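Local structure of ofchtiv-allosamidin (Ostrinia furnacalis, 6JMB) at residues T253-P264 with Y311-V319. The protein is a group IV insect chitinase of glycosyl hydrolase family 18, which probably hydrolyses chitin and is captured here with the inhibitor allosamidin bound. Sequence-based numbering, arbitrary orientation.
Sequences TFQLSDPSVNAP and YAFLDYNWV
Two edges of the Trp-318 indole meet the 253-264 segment: the six-membered ring turns its edge to the face of Phe-254 in an offset edge-to-face pair, planes at 84° and CE3 3.5 Å from Phe-254 CD1, while in the ring plane NE1 donates to Asn-262 O (2.8 Å). That bond is bent, and NE1 stands above the carbonyl plane rather than on a lone pair. Tyr-311 CB lies over one indole face, and Leu-256 packs its CG and CD2 on Trp-318 CB. The Asn-262 amide stacks flat over the centre of the Phe-313 ring, planes 10° apart, with ND2 3.5 Å from Phe-313 CE1; a bent bond from Asn-262 ND2 to Pro-259 O (3.1 Å) helps hold the amide in this rotation. Pro-259 sets CG over the centre of the Tyr-316 ring, whose edge meets Leu-256 O in plane. With Tyr-316 CG anti to its own carbonyl carbon (chi1 -82°), the ring swings over toward the proline. Pro-264 crosses Tyr-311 at about a right angle, CD 3.5 Å from Tyr-311 CZ over one face. Backbone pairing sets the register: Phe-254 and Trp-318 exchange two hydrogen bonds, and Leu-256 N donates to Tyr-316 O (2.8 Å). One water bridges Phe-254 O and Asn-317 OD1, another Pro-259 O and Asp-315 O. The 311-319 segment is a beta hairpin closed by a type II' turn from Leu-314 to Asn-317; its second strand runs antiparallel to the end of strand 243-256, and loop 257-264 after that strand folds back across the hairpin. This fits the small alpha+beta insertion that many family 18 chitinases carry on their TIM barrel.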
loop_
_atom_site.group_PDB
_atom_site.type_symbol
_atom_site.label_atom_id
_atom_site.label_comp_id
_atom_site.label_asym_id
_atom_site.label_seq_id
_atom_site.Cartn_x
_atom_site.Cartn_y
_atom_site.Cartn_z
ATOM N N THR A 253 6.618 -5.256 13.733
ATOM C CA THR A 253 7.018 -5.546 15.102
ATOM C C THR A 253 7.967 -6.735 15.149
ATOM O O THR A 253 7.851 -7.686 14.366
ATOM C CB THR A 253 5.803 -5.807 16.011
ATOM O OG1 THR A 253 5.258 -7.095 15.716
ATOM C CG2 THR A 253 4.719 -4.743 15.814
ATOM N N PHE A 254 8.903 -6.662 16.096
ATOM C CA PHE A 254 10.014 -7.595 16.199
ATOM C C PHE A 254 10.192 -8.009 17.655
ATOM O O PHE A 254 9.826 -7.281 18.582
ATOM C CB PHE A 254 11.337 -6.933 15.783
ATOM C CG PHE A 254 11.385 -6.439 14.363
ATOM C CD1 PHE A 254 10.709 -5.288 13.981
ATOM C CD2 PHE A 254 12.164 -7.099 13.418
ATOM C CE1 PHE A 254 10.782 -4.822 12.670
ATOM C CE2 PHE A 254 12.243 -6.635 12.109
ATOM C CZ PHE A 254 11.551 -5.496 11.740
ATOM N N GLN A 255 10.794 -9.187 17.842
ATOM C CA GLN A 255 11.288 -9.658 19.133
ATOM C C GLN A 255 12.805 -9.523 19.092
ATOM O O GLN A 255 13.467 -10.209 18.310
ATOM C CB GLN A 255 10.897 -11.122 19.342
ATOM C CG GLN A 255 11.404 -11.718 20.647
ATOM C CD GLN A 255 11.234 -13.227 20.716
ATOM O OE1 GLN A 255 11.215 -13.915 19.696
ATOM N NE2 GLN A 255 11.107 -13.749 21.933
ATOM N N LEU A 256 13.356 -8.636 19.916
ATOM C CA LEU A 256 14.799 -8.447 19.942
ATOM C C LEU A 256 15.508 -9.709 20.418
ATOM O O LEU A 256 15.001 -10.460 21.253
ATOM C CB LEU A 256 15.155 -7.302 20.885
ATOM C CG LEU A 256 14.749 -5.905 20.415
ATOM C CD1 LEU A 256 14.860 -4.905 21.565
ATOM C CD2 LEU A 256 15.596 -5.474 19.222
ATOM N N SER A 257 16.704 -9.943 19.867
ATOM C CA SER A 257 17.542 -11.016 20.390
ATOM C C SER A 257 18.057 -10.683 21.783
ATOM O O SER A 257 18.129 -11.561 22.649
ATOM C CB SER A 257 18.708 -11.286 19.446
ATOM O OG SER A 257 18.241 -11.712 18.178
ATOM N N ASP A 258 18.420 -9.420 22.016
ATOM C CA ASP A 258 18.907 -8.929 23.299
ATOM C C ASP A 258 18.254 -7.574 23.533
ATOM O O ASP A 258 18.528 -6.622 22.793
ATOM C CB ASP A 258 20.433 -8.797 23.254
ATOM C CG ASP A 258 21.047 -8.418 24.600
ATOM O OD1 ASP A 258 20.380 -7.745 25.415
ATOM O OD2 ASP A 258 22.226 -8.773 24.833
ATOM N N PRO A 259 17.385 -7.452 24.540
ATOM C CA PRO A 259 16.689 -6.173 24.766
ATOM C C PRO A 259 17.604 -4.987 25.008
ATOM O O PRO A 259 17.172 -3.847 24.797
ATOM C CB PRO A 259 15.803 -6.461 25.988
ATOM C CG PRO A 259 15.575 -7.944 25.933
ATOM C CD PRO A 259 16.870 -8.528 25.407
ATOM N N SER A 260 18.845 -5.202 25.455
ATOM C CA SER A 260 19.743 -4.073 25.659
ATOM C C SER A 260 20.339 -3.548 24.361
ATOM O O SER A 260 20.994 -2.502 24.377
ATOM C CB SER A 260 20.854 -4.433 26.648
ATOM O OG SER A 260 21.704 -5.433 26.116
ATOM N N VAL A 261 20.141 -4.248 23.248
ATOM C CA VAL A 261 20.629 -3.817 21.940
ATOM C C VAL A 261 19.387 -3.542 21.104
ATOM O O VAL A 261 18.785 -4.464 20.540
ATOM C CB VAL A 261 21.540 -4.864 21.293
ATOM C CG1 VAL A 261 22.086 -4.345 19.985
ATOM C CG2 VAL A 261 22.689 -5.208 22.249
ATOM N N ASN A 262 18.973 -2.270 21.059
ATOM C CA ASN A 262 17.625 -1.915 20.631
ATOM C C ASN A 262 17.613 -0.798 19.591
ATOM O O ASN A 262 16.570 -0.172 19.367
ATOM C CB ASN A 262 16.765 -1.549 21.846
ATOM C CG ASN A 262 17.484 -0.601 22.793
ATOM O OD1 ASN A 262 18.128 0.354 22.360
ATOM N ND2 ASN A 262 17.386 -0.869 24.088
ATOM N N ALA A 263 18.746 -0.529 18.955
ATOM C CA ALA A 263 18.782 0.392 17.841
ATOM C C ALA A 263 18.165 -0.279 16.616
ATOM O O ALA A 263 17.984 -1.499 16.582
ATOM C CB ALA A 263 20.232 0.776 17.547
ATOM N N PRO A 264 17.840 0.492 15.579
ATOM C CA PRO A 264 17.593 -0.124 14.275
ATOM C C PRO A 264 18.807 -0.957 13.894
ATOM O O PRO A 264 19.933 -0.668 14.308
ATOM C CB PRO A 264 17.422 1.078 13.336
ATOM C CG PRO A 264 17.053 2.223 14.236
ATOM C CD PRO A 264 17.782 1.964 15.521
ATOM N N TYR A 311 10.734 4.846 16.037
ATOM C CA TYR A 311 10.638 3.454 16.442
ATOM C C TYR A 311 10.487 3.428 17.952
ATOM O O TYR A 311 10.763 4.418 18.635
ATOM C CB TYR A 311 11.845 2.629 15.967
ATOM C CG TYR A 311 13.177 3.096 16.511
ATOM C CD1 TYR A 311 13.829 4.199 15.972
ATOM C CD2 TYR A 311 13.785 2.433 17.570
ATOM C CE1 TYR A 311 15.049 4.628 16.472
ATOM C CE2 TYR A 311 15.003 2.856 18.073
ATOM C CZ TYR A 311 15.625 3.948 17.524
ATOM O OH TYR A 311 16.842 4.366 18.033
ATOM N N ALA A 312 10.038 2.293 18.475
ATOM C CA ALA A 312 9.748 2.189 19.894
ATOM C C ALA A 312 10.190 0.831 20.403
ATOM O O ALA A 312 10.165 -0.163 19.672
ATOM C CB ALA A 312 8.256 2.398 20.176
ATOM N N PHE A 313 10.598 0.786 21.667
ATOM C CA PHE A 313 10.977 -0.489 22.253
ATOM C C PHE A 313 10.544 -0.566 23.707
ATOM O O PHE A 313 10.402 0.450 24.395
ATOM C CB PHE A 313 12.475 -0.804 22.103
ATOM C CG PHE A 313 13.381 0.257 22.638
ATOM C CD1 PHE A 313 13.759 0.253 23.970
ATOM C CD2 PHE A 313 13.863 1.256 21.808
ATOM C CE1 PHE A 313 14.602 1.226 24.471
ATOM C CE2 PHE A 313 14.713 2.236 22.302
ATOM C CZ PHE A 313 15.080 2.218 23.635
ATOM N N LEU A 314 10.314 -1.797 24.153
ATOM C CA LEU A 314 9.968 -2.077 25.542
ATOM C C LEU A 314 10.387 -3.519 25.782
ATOM O O LEU A 314 9.748 -4.441 25.263
ATOM C CB LEU A 314 8.474 -1.898 25.761
ATOM C CG LEU A 314 7.952 -2.259 27.154
ATOM C CD1 LEU A 314 8.733 -1.510 28.227
ATOM C CD2 LEU A 314 6.470 -1.945 27.256
ATOM N N ASP A 315 11.465 -3.705 26.543
ATOM C CA ASP A 315 12.027 -5.033 26.760
ATOM C C ASP A 315 12.254 -5.731 25.420
ATOM O O ASP A 315 12.986 -5.202 24.579
ATOM C CB ASP A 315 11.152 -5.851 27.714
ATOM C CG ASP A 315 11.081 -5.248 29.096
ATOM O OD1 ASP A 315 12.088 -4.659 29.534
ATOM O OD2 ASP A 315 10.017 -5.368 29.743
ATOM N N TYR A 316 11.632 -6.890 25.193
ATOM C CA TYR A 316 11.878 -7.613 23.948
ATOM C C TYR A 316 11.209 -6.974 22.732
ATOM O O TYR A 316 11.579 -7.300 21.599
ATOM C CB TYR A 316 11.469 -9.082 24.091
ATOM C CG TYR A 316 12.535 -9.914 24.763
ATOM C CD1 TYR A 316 13.595 -10.420 24.031
ATOM C CD2 TYR A 316 12.492 -10.176 26.127
ATOM C CE1 TYR A 316 14.585 -11.169 24.623
ATOM C CE2 TYR A 316 13.485 -10.929 26.735
ATOM C CZ TYR A 316 14.526 -11.425 25.970
ATOM O OH TYR A 316 15.526 -12.177 26.546
ATOM N N ASN A 317 10.240 -6.081 22.925
ATOM C CA ASN A 317 9.494 -5.527 21.799
ATOM C C ASN A 317 10.281 -4.420 21.119
ATOM O O ASN A 317 10.806 -3.524 21.786
ATOM C CB ASN A 317 8.191 -4.909 22.291
ATOM C CG ASN A 317 7.286 -5.906 22.918
ATOM O OD1 ASN A 317 6.703 -6.742 22.234
ATOM N ND2 ASN A 317 7.158 -5.835 24.240
ATOM N N TRP A 318 10.324 -4.459 19.789
ATOM C CA TRP A 318 10.851 -3.362 18.993
ATOM C C TRP A 318 9.888 -3.158 17.833
ATOM O O TRP A 318 9.549 -4.113 17.131
ATOM C CB TRP A 318 12.254 -3.706 18.489
ATOM C CG TRP A 318 13.013 -2.570 17.896
ATOM C CD1 TRP A 318 13.997 -1.828 18.506
ATOM C CD2 TRP A 318 12.911 -2.071 16.556
ATOM N NE1 TRP A 318 14.491 -0.893 17.632
ATOM C CE2 TRP A 318 13.843 -1.020 16.430
ATOM C CE3 TRP A 318 12.112 -2.405 15.454
ATOM C CZ2 TRP A 318 13.996 -0.293 15.246
ATOM C CZ3 TRP A 318 12.269 -1.688 14.274
ATOM C CH2 TRP A 318 13.206 -0.643 14.183
ATOM N N VAL A 319 9.427 -1.924 17.645
ATOM C CA VAL A 319 8.365 -1.620 16.693
ATOM C C VAL A 319 8.803 -0.457 15.812
ATOM O O VAL A 319 9.184 0.603 16.319
ATOM C CB VAL A 319 7.053 -1.269 17.421
ATOM C CG1 VAL A 319 5.964 -0.872 16.422
ATOM C CG2 VAL A 319 6.585 -2.429 18.277
HETATM O O HOH W 1 7.121 -6.374 19.420
HETATM O O HOH W 2 14.573 -2.956 24.762
#